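Local coordinates for fatty acid-binding protein homolog (Ascaris suum, PDB 6I8X), which binds fatty acids inside a beta-barrel and may sequester toxic fatty acids and their peroxidation products or help maintain the lipid layer of the eggshell, at residues A[27-32]-A[37-42]; A[62-67]-A[73-78]; A[86-89]-A[93-96]; A[120-125]-A[131-136]. All blocks are in the same frame, centred on the assembly; numbering follows the deposited sequence.

Interaction 1 (A[27-32]-A[37-42]); sequences EYLKAR and IMRQVI. With VCA (vaccenic acid), chain C.
L29 meets R39 and I42 together, and these three buried side chains carry most of the contact between the two short helices. The CB of L29 lies 3.7 Å from CG of R39, against the aliphatic stem of the arginine. Further out, CD1 of L29 reaches CG2 of I42 at 3.8 Å, a purely apolar touch. With CG1 beside the backbone N (chi1 -68°), the CG2 methyl of I42 is left anti to that N, and it touches both L29 and C5 of vaccenic acid, the latter 3.8 Å away. At the exposed side K30 passes over one face of the R39 guanidinium, its CG 3.5 Å from NH1, while the two cationic ends stay apart, K30 NZ being 5.0 Å from R39 NH2. The arginine bends at chi3 (-42°) to bring its head under the lysine stem. Its polar partners hold it there: D26 forms a salt bridge with NE, and the carbonyl of Y34 takes NH1. Carbonyl oxygens of V41 and I42 also approach the ligand, the latter 3.5 Å from C5. The helical segments run at 133° to each other with axes 10.1 Å apart, forming the helix-turn-helix lid characteristic of fatty acid-binding proteins. On the barrel side of the lid, Y28 packs against strands 130-137 and 140-148, while R32 forms a salt bridge with D118.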
# COMPACT_ATOMS: atom_id res chain seq x y z
N GLU A 27 5.08 -16.77 -6.61
CA GLU A 27 6.52 -16.73 -6.85
C GLU A 27 7.16 -15.51 -6.18
O GLU A 27 8.29 -15.60 -5.70
CB GLU A 27 6.87 -16.82 -8.36
CG GLU A 27 8.25 -17.41 -8.65
CD GLU A 27 8.63 -18.76 -8.06
OE1 GLU A 27 7.74 -19.60 -7.82
OE2 GLU A 27 9.85 -18.97 -7.85
N TYR A 28 6.42 -14.39 -6.11
CA TYR A 28 6.86 -13.17 -5.44
C TYR A 28 7.05 -13.43 -3.96
O TYR A 28 8.05 -13.01 -3.41
CB TYR A 28 5.86 -12.00 -5.65
CG TYR A 28 6.11 -10.86 -4.69
CD1 TYR A 28 7.11 -9.91 -4.94
CD2 TYR A 28 5.43 -10.78 -3.48
CE1 TYR A 28 7.36 -8.87 -4.04
CE2 TYR A 28 5.70 -9.77 -2.55
CZ TYR A 28 6.65 -8.80 -2.85
OH TYR A 28 6.88 -7.79 -1.96
N LEU A 29 6.05 -14.07 -3.30
CA LEU A 29 6.10 -14.41 -1.88
C LEU A 29 7.23 -15.38 -1.57
O LEU A 29 7.86 -15.28 -0.53
CB LEU A 29 4.74 -14.94 -1.36
CG LEU A 29 3.57 -13.94 -1.34
CD1 LEU A 29 2.28 -14.66 -1.02
CD2 LEU A 29 3.82 -12.78 -0.34
N LYS A 30 7.51 -16.26 -2.53
CA LYS A 30 8.61 -17.22 -2.47
C LYS A 30 9.97 -16.47 -2.52
O LYS A 30 10.84 -16.75 -1.70
CB LYS A 30 8.50 -18.22 -3.62
CG LYS A 30 8.78 -19.62 -3.18
CD LYS A 30 8.44 -20.63 -4.24
CE LYS A 30 9.26 -21.85 -4.01
NZ LYS A 30 8.99 -22.90 -5.02
N ALA A 31 10.11 -15.49 -3.44
CA ALA A 31 11.34 -14.69 -3.58
C ALA A 31 11.62 -13.88 -2.30
O ALA A 31 12.76 -13.71 -1.90
CB ALA A 31 11.24 -13.76 -4.80
N ARG A 32 10.55 -13.48 -1.62
CA ARG A 32 10.53 -12.75 -0.36
C ARG A 32 10.84 -13.67 0.86
O ARG A 32 11.05 -13.17 1.95
CB ARG A 32 9.15 -12.07 -0.22
CG ARG A 32 9.12 -10.78 0.59
CD ARG A 32 9.76 -9.62 -0.13
NE ARG A 32 9.71 -8.36 0.63
CZ ARG A 32 10.58 -8.00 1.57
NH1 ARG A 32 11.56 -8.82 1.94
NH2 ARG A 32 10.46 -6.83 2.17
N ILE A 37 3.03 -22.80 3.70
CA ILE A 37 1.93 -22.55 4.64
C ILE A 37 1.60 -21.06 4.71
O ILE A 37 0.43 -20.68 4.51
CB ILE A 37 2.24 -23.20 6.02
CG1 ILE A 37 2.25 -24.76 5.92
CG2 ILE A 37 1.27 -22.70 7.10
CD1 ILE A 37 2.69 -25.53 7.18
N MET A 38 2.63 -20.22 4.95
CA MET A 38 2.50 -18.78 5.04
C MET A 38 2.04 -18.18 3.74
O MET A 38 1.17 -17.31 3.77
CB MET A 38 3.80 -18.11 5.54
CG MET A 38 4.01 -18.24 7.05
SD MET A 38 2.56 -17.95 8.12
CE MET A 38 2.34 -16.14 7.93
N ARG A 39 2.54 -18.67 2.60
CA ARG A 39 2.11 -18.18 1.28
C ARG A 39 0.63 -18.41 1.05
O ARG A 39 -0.02 -17.53 0.52
CB ARG A 39 2.90 -18.84 0.14
CG ARG A 39 4.31 -18.32 0.00
CD ARG A 39 4.90 -18.61 -1.37
NE ARG A 39 4.60 -19.97 -1.86
CZ ARG A 39 5.37 -21.03 -1.64
NH1 ARG A 39 6.47 -20.93 -0.91
NH2 ARG A 39 5.02 -22.21 -2.14
N GLN A 40 0.10 -19.59 1.42
CA GLN A 40 -1.32 -19.89 1.19
C GLN A 40 -2.21 -18.92 1.91
O GLN A 40 -3.15 -18.44 1.30
CB GLN A 40 -1.71 -21.33 1.60
CG GLN A 40 -0.92 -22.47 0.98
CD GLN A 40 -0.55 -22.28 -0.49
OE1 GLN A 40 0.61 -21.99 -0.83
NE2 GLN A 40 -1.53 -22.42 -1.37
N VAL A 41 -1.90 -18.62 3.19
CA VAL A 41 -2.73 -17.76 4.05
C VAL A 41 -2.58 -16.31 3.63
O VAL A 41 -3.58 -15.59 3.61
CB VAL A 41 -2.59 -17.99 5.60
CG1 VAL A 41 -3.00 -19.41 5.99
CG2 VAL A 41 -1.20 -17.66 6.14
N ILE A 42 -1.36 -15.91 3.21
CA ILE A 42 -1.14 -14.55 2.71
C ILE A 42 -1.88 -14.30 1.38
O ILE A 42 -2.50 -13.24 1.21
CB ILE A 42 0.36 -14.18 2.61
CG1 ILE A 42 0.99 -14.07 4.02
CG2 ILE A 42 0.55 -12.85 1.79
CD1 ILE A 42 2.55 -14.25 4.09
O2 VCA C . -0.92 -4.90 1.02
C1 VCA C . -1.54 -6.03 0.79
O1 VCA C . -2.56 -6.09 0.14
C2 VCA C . -0.87 -7.24 1.37
C3 VCA C . -1.82 -8.30 1.92
C4 VCA C . -1.11 -9.30 2.82
C5 VCA C . -1.96 -10.47 3.29
C6 VCA C . -2.71 -10.21 4.58
C7 VCA C . -3.69 -11.31 4.91
C8 VCA C . -3.14 -12.56 5.58
C9 VCA C . -2.97 -12.44 7.08
C10 VCA C . -2.29 -13.67 7.70
C11 VCA C . -1.48 -13.36 8.93
C12 VCA C . -0.35 -12.69 8.96
C13 VCA C . 0.36 -12.09 7.78
C14 VCA C . 1.77 -11.59 8.10
C15 VCA C . 2.56 -11.14 6.88
C16 VCA C . 1.93 -10.00 6.08
C17 VCA C . 2.80 -9.53 4.92
C18 VCA C . 2.35 -8.21 4.34

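Interaction 2 (A[62-67]-A[73-78]); sequences YDMENL and THHKDW
Y62 and W78 pair at the end of this antiparallel hairpin, and backbone hydrogen bonds tie the rest of strands 62-68 and 72-78 together. Y62 N gives a 2.7 Å bond to W78 O, and its carbonyl takes W78 N in return. M64 with H75 and N66 with T73 are further hydrogen-bonded pairs, though the bond from N66 N arrives from above the T73 carbonyl plane. Between Y62 and M64 the register slips by one residue: D77 and W78 both face Y62 in a G1 beta bulge, D77 having positive phi (60°).

Among the aromatic and apolar contacts, CB of Y62 sits over the face of the W78 six-membered ring, 3.6 Å from its centroid, while the tyrosine ring lies oblique to the indole. With chi1 at 56°, W78 has its CG between backbone N and carbonyl carbon, which swings the indole across the strand to Y62. M64 CG comes to the edge of the H75 ring, 4.0 Å from CD2.

Charged and polar side chains add two links. H74 ND1 donates to E65 OE2 over 2.8 Å, in the imidazole plane and on the anti side of the carboxylate. D63 OD1 accepts D77 N at 3.0 Å, and a water bridges OD1 to D77 OD2.

D63 is thus shared: OD1 secures the bulge, while OD2 is held by R52 and the A55 amide. This probably stabilises its negative charge and, with D77 OD1 bound to S56, joins the bulge to the loop after strand 47-53.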
# COMPACT_ATOMS: atom_id res chain seq x y z
N TYR A 62 -3.91 12.59 4.63
CA TYR A 62 -4.73 11.43 4.29
C TYR A 62 -4.74 10.35 5.33
O TYR A 62 -3.87 10.28 6.20
CB TYR A 62 -4.21 10.85 2.96
CG TYR A 62 -4.22 11.88 1.86
CD1 TYR A 62 -5.39 12.13 1.13
CD2 TYR A 62 -3.12 12.71 1.64
CE1 TYR A 62 -5.45 13.16 0.20
CE2 TYR A 62 -3.17 13.75 0.72
CZ TYR A 62 -4.34 13.98 0.01
OH TYR A 62 -4.42 14.97 -0.93
N ASP A 63 -5.72 9.45 5.19
CA ASP A 63 -5.84 8.24 5.97
C ASP A 63 -5.87 7.07 5.01
O ASP A 63 -6.44 7.16 3.92
CB ASP A 63 -7.13 8.21 6.82
CG ASP A 63 -7.29 9.36 7.78
OD1 ASP A 63 -6.26 9.90 8.25
OD2 ASP A 63 -8.45 9.71 8.08
N MET A 64 -5.26 5.98 5.40
CA MET A 64 -5.33 4.75 4.61
C MET A 64 -5.45 3.56 5.56
O MET A 64 -4.86 3.53 6.64
CB MET A 64 -4.23 4.61 3.52
CG MET A 64 -3.05 3.74 3.89
SD MET A 64 -3.21 1.94 3.62
CE MET A 64 -2.73 1.79 1.97
N GLU A 65 -6.26 2.61 5.15
CA GLU A 65 -6.49 1.38 5.90
C GLU A 65 -6.26 0.20 5.00
O GLU A 65 -6.63 0.22 3.83
CB GLU A 65 -7.96 1.34 6.40
CG GLU A 65 -8.31 2.47 7.36
CD GLU A 65 -9.70 2.42 7.96
OE1 GLU A 65 -10.68 2.64 7.21
OE2 GLU A 65 -9.80 2.20 9.18
N ASN A 66 -5.71 -0.85 5.57
CA ASN A 66 -5.58 -2.16 4.95
C ASN A 66 -6.40 -3.05 5.85
O ASN A 66 -6.01 -3.27 6.99
CB ASN A 66 -4.14 -2.66 4.96
CG ASN A 66 -3.37 -2.28 3.75
OD1 ASN A 66 -3.78 -2.54 2.63
ND2 ASN A 66 -2.20 -1.73 3.96
N LEU A 67 -7.57 -3.48 5.37
CA LEU A 67 -8.48 -4.36 6.10
C LEU A 67 -8.37 -5.75 5.50
O LEU A 67 -8.64 -5.93 4.32
CB LEU A 67 -9.94 -3.83 6.05
CG LEU A 67 -10.16 -2.35 6.46
CD1 LEU A 67 -11.63 -1.97 6.34
CD2 LEU A 67 -9.63 -2.06 7.90
N THR A 73 -4.45 -2.61 9.37
CA THR A 73 -3.58 -1.45 9.61
C THR A 73 -4.39 -0.18 9.40
O THR A 73 -5.36 -0.18 8.64
CB THR A 73 -2.24 -1.48 8.83
OG1 THR A 73 -2.45 -1.36 7.43
CG2 THR A 73 -1.41 -2.70 9.13
N HIS A 74 -4.04 0.88 10.14
CA HIS A 74 -4.75 2.16 10.09
C HIS A 74 -3.73 3.27 10.23
O HIS A 74 -3.26 3.56 11.34
CB HIS A 74 -5.82 2.26 11.21
CG HIS A 74 -6.67 1.04 11.39
ND1 HIS A 74 -7.90 0.91 10.76
CD2 HIS A 74 -6.45 -0.06 12.15
CE1 HIS A 74 -8.39 -0.25 11.16
NE2 HIS A 74 -7.55 -0.87 11.99
N HIS A 75 -3.37 3.88 9.09
CA HIS A 75 -2.40 4.98 9.01
C HIS A 75 -3.16 6.31 8.89
O HIS A 75 -3.78 6.57 7.86
CB HIS A 75 -1.43 4.74 7.85
CG HIS A 75 -0.82 3.36 7.87
ND1 HIS A 75 -0.36 2.79 9.05
CD2 HIS A 75 -0.63 2.48 6.86
CE1 HIS A 75 0.09 1.59 8.72
NE2 HIS A 75 -0.02 1.38 7.40
N LYS A 76 -3.14 7.11 9.96
CA LYS A 76 -3.88 8.38 10.05
C LYS A 76 -3.03 9.63 9.96
O LYS A 76 -1.97 9.71 10.57
CB LYS A 76 -4.71 8.43 11.35
CG LYS A 76 -5.58 7.19 11.62
CD LYS A 76 -6.83 7.13 10.75
CE LYS A 76 -7.88 6.21 11.33
NZ LYS A 76 -8.42 6.72 12.63
N ASP A 77 -3.56 10.62 9.22
CA ASP A 77 -3.00 11.96 9.03
C ASP A 77 -1.63 12.00 8.38
O ASP A 77 -0.78 12.78 8.82
CB ASP A 77 -3.00 12.76 10.35
CG ASP A 77 -4.27 13.51 10.55
OD1 ASP A 77 -4.54 14.42 9.74
OD2 ASP A 77 -5.02 13.17 11.47
N TRP A 78 -1.41 11.20 7.34
CA TRP A 78 -0.12 11.24 6.66
C TRP A 78 -0.12 12.22 5.45
O TRP A 78 -1.18 12.58 4.93
CB TRP A 78 0.38 9.85 6.28
CG TRP A 78 -0.59 9.05 5.45
CD1 TRP A 78 -1.47 8.11 5.89
CD2 TRP A 78 -0.76 9.11 4.02
NE1 TRP A 78 -2.17 7.58 4.84
CE2 TRP A 78 -1.78 8.21 3.68
CE3 TRP A 78 -0.15 9.87 2.99
CZ2 TRP A 78 -2.24 8.04 2.37
CZ3 TRP A 78 -0.63 9.73 1.69
CH2 TRP A 78 -1.64 8.81 1.38
O HOH W 1 -7.16 11.78 10.24

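Interaction 3 (A[86-89]-A[93-96]); sequences DEAL and QHKI
A88 points its methyl group straight at the imidazole of H94: CB lies 3.5 Å from the ring centroid and only 14° off the ring normal, a CH-pi contact over the middle of one face. The ring's polar atoms are engaged elsewhere, ND1 with H110 and NE2 with D90, which helps fix the rotation of the ring. On the other face of the hairpin, Q93 curls back across the strands. A bend at chi2 (-72°) lays its amide against the backbone of D86 and E87, with NE2 3.6 Å from CB of E87. A water spans the remaining distance, donating to D86 OD1 and accepting from Q93 NE2 at 3.2 Å; the other end of the Q93 amide, OE1, accepts from Q85. D86 OD2 is hydrogen-bonded to H75 ND1. Between the two faces, two backbone bonds join D86 and H94, the shorter running from H94 N to D86 O at 2.9 Å. After E87 the first segment leaves the strand, and L89 points away from 93-96 and touches vaccenic acid. Such an antiparallel beta hairpin, here between strands 84-87 and 93-100, is a standard element of the up-and-down barrel of fatty acid-binding proteins.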
# COMPACT_ATOMS: atom_id res chain seq x y z
N ASP A 86 4.76 3.37 12.00
CA ASP A 86 3.52 2.69 12.41
C ASP A 86 3.62 1.18 12.29
O ASP A 86 4.57 0.64 11.71
CB ASP A 86 2.32 3.20 11.60
CG ASP A 86 0.99 3.12 12.33
OD1 ASP A 86 0.98 2.68 13.50
OD2 ASP A 86 -0.03 3.48 11.72
N GLU A 87 2.62 0.48 12.86
CA GLU A 87 2.54 -0.95 12.79
C GLU A 87 2.06 -1.35 11.39
O GLU A 87 1.10 -0.77 10.86
CB GLU A 87 1.61 -1.49 13.89
CG GLU A 87 1.59 -3.01 13.95
CD GLU A 87 0.80 -3.63 15.10
OE1 GLU A 87 -0.37 -3.25 15.29
OE2 GLU A 87 1.34 -4.56 15.74
N ALA A 88 2.75 -2.34 10.80
CA ALA A 88 2.42 -2.87 9.48
C ALA A 88 1.69 -4.21 9.65
O ALA A 88 1.46 -4.63 10.79
CB ALA A 88 3.68 -3.03 8.64
N LEU A 89 1.27 -4.83 8.52
CA LEU A 89 0.49 -6.08 8.46
C LEU A 89 1.20 -7.31 9.05
O LEU A 89 0.54 -8.28 9.42
CB LEU A 89 0.01 -6.36 7.02
CG LEU A 89 -1.13 -5.49 6.48
CD1 LEU A 89 -1.30 -5.71 5.00
CD2 LEU A 89 -2.45 -5.76 7.23
N GLN A 93 6.78 -2.72 13.61
CA GLN A 93 6.92 -1.30 13.32
C GLN A 93 7.71 -1.11 12.04
O GLN A 93 8.75 -1.75 11.85
CB GLN A 93 7.62 -0.58 14.48
CG GLN A 93 6.82 -0.57 15.77
CD GLN A 93 5.65 0.36 15.68
OE1 GLN A 93 5.80 1.58 15.56
NE2 GLN A 93 4.45 -0.20 15.72
N HIS A 94 7.23 -0.24 11.15
CA HIS A 94 7.87 0.07 9.88
C HIS A 94 7.90 1.57 9.74
O HIS A 94 7.01 2.24 10.27
CB HIS A 94 7.04 -0.46 8.67
CG HIS A 94 7.11 -1.94 8.40
ND1 HIS A 94 6.66 -2.46 7.19
CD2 HIS A 94 7.52 -2.96 9.18
CE1 HIS A 94 6.82 -3.77 7.28
NE2 HIS A 94 7.35 -4.12 8.45
N LYS A 95 8.86 2.08 8.98
CA LYS A 95 8.92 3.46 8.56
C LYS A 95 8.24 3.46 7.18
O LYS A 95 8.62 2.68 6.30
CB LYS A 95 10.37 3.98 8.52
CG LYS A 95 10.90 4.31 9.93
CD LYS A 95 12.21 5.07 9.90
CE LYS A 95 12.75 5.37 11.29
NZ LYS A 95 11.84 6.25 12.08
N ILE A 96 7.15 4.22 7.05
CA ILE A 96 6.37 4.27 5.82
C ILE A 96 6.36 5.67 5.21
O ILE A 96 6.23 6.65 5.93
CB ILE A 96 4.91 3.75 6.03
CG1 ILE A 96 4.90 2.36 6.78
CG2 ILE A 96 4.11 3.74 4.69
CD1 ILE A 96 3.55 1.95 7.45
O HOH W 2 1.94 1.66 16.48

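Interaction 4 (A[120-125]-A[131-136]); sequences ETYEYR and LVMKMS. With EDO (1,2-ethanediol), chain H.
Y124 and M133 face each other as a non-hydrogen-bonded pair in an antiparallel beta hairpin, part of the fatty acid-binding barrel wall. Flanking them, E123 with K134 and R125 with V132 are the hydrogen-bonded pairs; the bond from V132 N to R125 O is 2.7 Å and almost straight. M133 is fully extended, its CG anti to the backbone N (chi1 -171°), and therefore runs alongside Y124 in the same direction. CG of M133 makes an off-centre CH-pi contact with the tyrosine ring, 3.6 Å from CE1, and SD makes an oblique Met-aromatic contact. The same stretched chain carries CE on to CB of Y122 at 3.6 Å, linking successive aromatics on the barrel's inner side, where M133 also touches vaccenic acid. L131 meets the same side of the ring nearer its root, CD2 3.8 Å from CD1 of Y124. M135 is folded, with bends at chi2 and chi3 (126° and 90°). Its CG comes to the edge of the Y122 ring; the 3.2 Å to CD1 is very short and its exact value doubtful. E120 extends toward the lid, its carboxylate held by Y28 and R32. On the outward face a 1,2-ethanediol, probably from the crystallisation liquor, is weakly bound to T121 O and E123 OE1. CE of M133 lies 3.3 Å from OH of Y124, a hydroxyl that is hydrogen-bonded to E108 and K49.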
# COMPACT_ATOMS: atom_id res chain seq x y z
N GLU A 120 11.46 -1.76 0.84
CA GLU A 120 10.63 -2.17 -0.27
C GLU A 120 9.57 -1.13 -0.65
O GLU A 120 8.86 -0.63 0.23
CB GLU A 120 9.98 -3.54 -0.00
CG GLU A 120 9.06 -3.95 -1.13
CD GLU A 120 8.68 -5.41 -1.25
OE1 GLU A 120 8.38 -6.03 -0.20
OE2 GLU A 120 8.60 -5.91 -2.39
N THR A 121 9.45 -0.85 -1.96
CA THR A 121 8.47 0.07 -2.53
C THR A 121 7.35 -0.67 -3.29
O THR A 121 7.64 -1.53 -4.14
CB THR A 121 9.18 1.13 -3.39
OG1 THR A 121 10.18 1.78 -2.60
CG2 THR A 121 8.21 2.19 -3.95
N TYR A 122 6.09 -0.29 -3.01
CA TYR A 122 4.89 -0.79 -3.72
C TYR A 122 4.35 0.35 -4.57
O TYR A 122 4.34 1.50 -4.14
CB TYR A 122 3.79 -1.28 -2.76
CG TYR A 122 4.29 -2.22 -1.70
CD1 TYR A 122 4.84 -3.46 -2.04
CD2 TYR A 122 4.26 -1.87 -0.35
CE1 TYR A 122 5.30 -4.34 -1.06
CE2 TYR A 122 4.75 -2.73 0.63
CZ TYR A 122 5.26 -3.97 0.28
OH TYR A 122 5.71 -4.83 1.25
N GLU A 123 3.89 0.03 -5.77
CA GLU A 123 3.38 1.00 -6.73
C GLU A 123 1.88 0.77 -7.00
O GLU A 123 1.46 -0.36 -7.19
CB GLU A 123 4.20 0.85 -8.01
CG GLU A 123 3.79 1.71 -9.19
CD GLU A 123 4.52 1.38 -10.48
OE1 GLU A 123 5.72 1.00 -10.41
OE2 GLU A 123 3.90 1.51 -11.55
N TYR A 124 1.09 1.86 -7.00
CA TYR A 124 -0.34 1.79 -7.28
C TYR A 124 -0.67 2.59 -8.50
O TYR A 124 -0.20 3.73 -8.65
CB TYR A 124 -1.20 2.27 -6.13
CG TYR A 124 -1.05 1.53 -4.83
CD1 TYR A 124 -1.91 0.49 -4.49
CD2 TYR A 124 -0.14 1.96 -3.86
CE1 TYR A 124 -1.87 -0.11 -3.24
CE2 TYR A 124 -0.08 1.35 -2.61
CZ TYR A 124 -0.94 0.31 -2.30
OH TYR A 124 -0.91 -0.28 -1.07
N ARG A 125 -1.51 2.01 -9.37
CA ARG A 125 -1.95 2.66 -10.59
C ARG A 125 -3.40 2.38 -10.79
O ARG A 125 -3.89 1.34 -10.40
CB ARG A 125 -1.14 2.15 -11.79
CG ARG A 125 0.33 2.56 -11.79
CD ARG A 125 1.05 2.14 -13.07
NE ARG A 125 0.60 2.91 -14.22
CZ ARG A 125 1.15 4.06 -14.62
NH1 ARG A 125 2.19 4.57 -13.97
NH2 ARG A 125 0.66 4.70 -15.67
N LEU A 131 -7.65 -0.52 -9.20
CA LEU A 131 -6.43 -0.03 -8.60
C LEU A 131 -5.50 -1.26 -8.73
O LEU A 131 -5.86 -2.35 -8.30
CB LEU A 131 -6.66 0.34 -7.12
CG LEU A 131 -5.45 0.89 -6.35
CD1 LEU A 131 -5.09 2.32 -6.80
CD2 LEU A 131 -5.71 0.82 -4.85
N VAL A 132 -4.37 -1.10 -9.38
CA VAL A 132 -3.38 -2.15 -9.61
C VAL A 132 -2.19 -1.86 -8.68
O VAL A 132 -1.59 -0.79 -8.76
CB VAL A 132 -2.94 -2.20 -11.10
CG1 VAL A 132 -2.00 -3.38 -11.36
CG2 VAL A 132 -4.14 -2.23 -12.05
N MET A 133 -1.87 -2.82 -7.82
CA MET A 133 -0.73 -2.74 -6.93
C MET A 133 0.37 -3.62 -7.50
O MET A 133 0.16 -4.81 -7.66
CB MET A 133 -1.09 -3.19 -5.53
CG MET A 133 0.02 -2.91 -4.53
SD MET A 133 -0.38 -3.77 -3.01
CE MET A 133 0.70 -2.98 -1.91
N LYS A 134 1.54 -3.03 -7.78
CA LYS A 134 2.70 -3.72 -8.34
C LYS A 134 3.85 -3.79 -7.35
O LYS A 134 4.15 -2.81 -6.65
CB LYS A 134 3.17 -3.06 -9.66
CG LYS A 134 2.16 -3.14 -10.79
CD LYS A 134 2.69 -2.52 -12.08
CE LYS A 134 1.66 -2.44 -13.20
NZ LYS A 134 1.32 -3.78 -13.76
N MET A 135 4.50 -4.95 -7.30
CA MET A 135 5.63 -5.23 -6.42
C MET A 135 6.65 -6.06 -7.17
O MET A 135 6.28 -6.83 -8.06
CB MET A 135 5.17 -6.01 -5.18
CG MET A 135 4.01 -5.40 -4.49
SD MET A 135 2.67 -6.54 -4.27
CE MET A 135 3.10 -7.24 -2.66
N SER A 136 7.92 -5.93 -6.77
CA SER A 136 9.05 -6.63 -7.35
C SER A 136 10.09 -6.97 -6.29
O SER A 136 10.45 -6.10 -5.49
CB SER A 136 9.69 -5.77 -8.44
OG SER A 136 10.41 -6.58 -9.35
C1 EDO H . 8.06 -2.38 -7.99
O1 EDO H . 7.54 -1.16 -7.47
C2 EDO H . 7.21 -2.86 -9.20
O2 EDO H . 7.04 -1.79 -10.11

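How the interactions relate
From the N terminus, interaction 1 closes first, joining the two helices inserted between strands 15-23 and 47-53. Interactions 2, 3 and 4 then close three hairpins of the barrel wall in turn, with strand 105-112 between the last two, all four in series without nesting or crossing. Space brings some of them together. Interaction 1 is fastened to interaction 4 through the carboxylate of E120, tying the helical lid to the wall. Interactions 2 and 3 meet where H75 ND1 and D86 OD2 form a probable hydrogen bond between strands 72-78 and 84-87. Interactions 2 and 4 touch lightly, through M64 and Y124, whereas interactions 1 and 2 lie on opposite sides of the chain's centre.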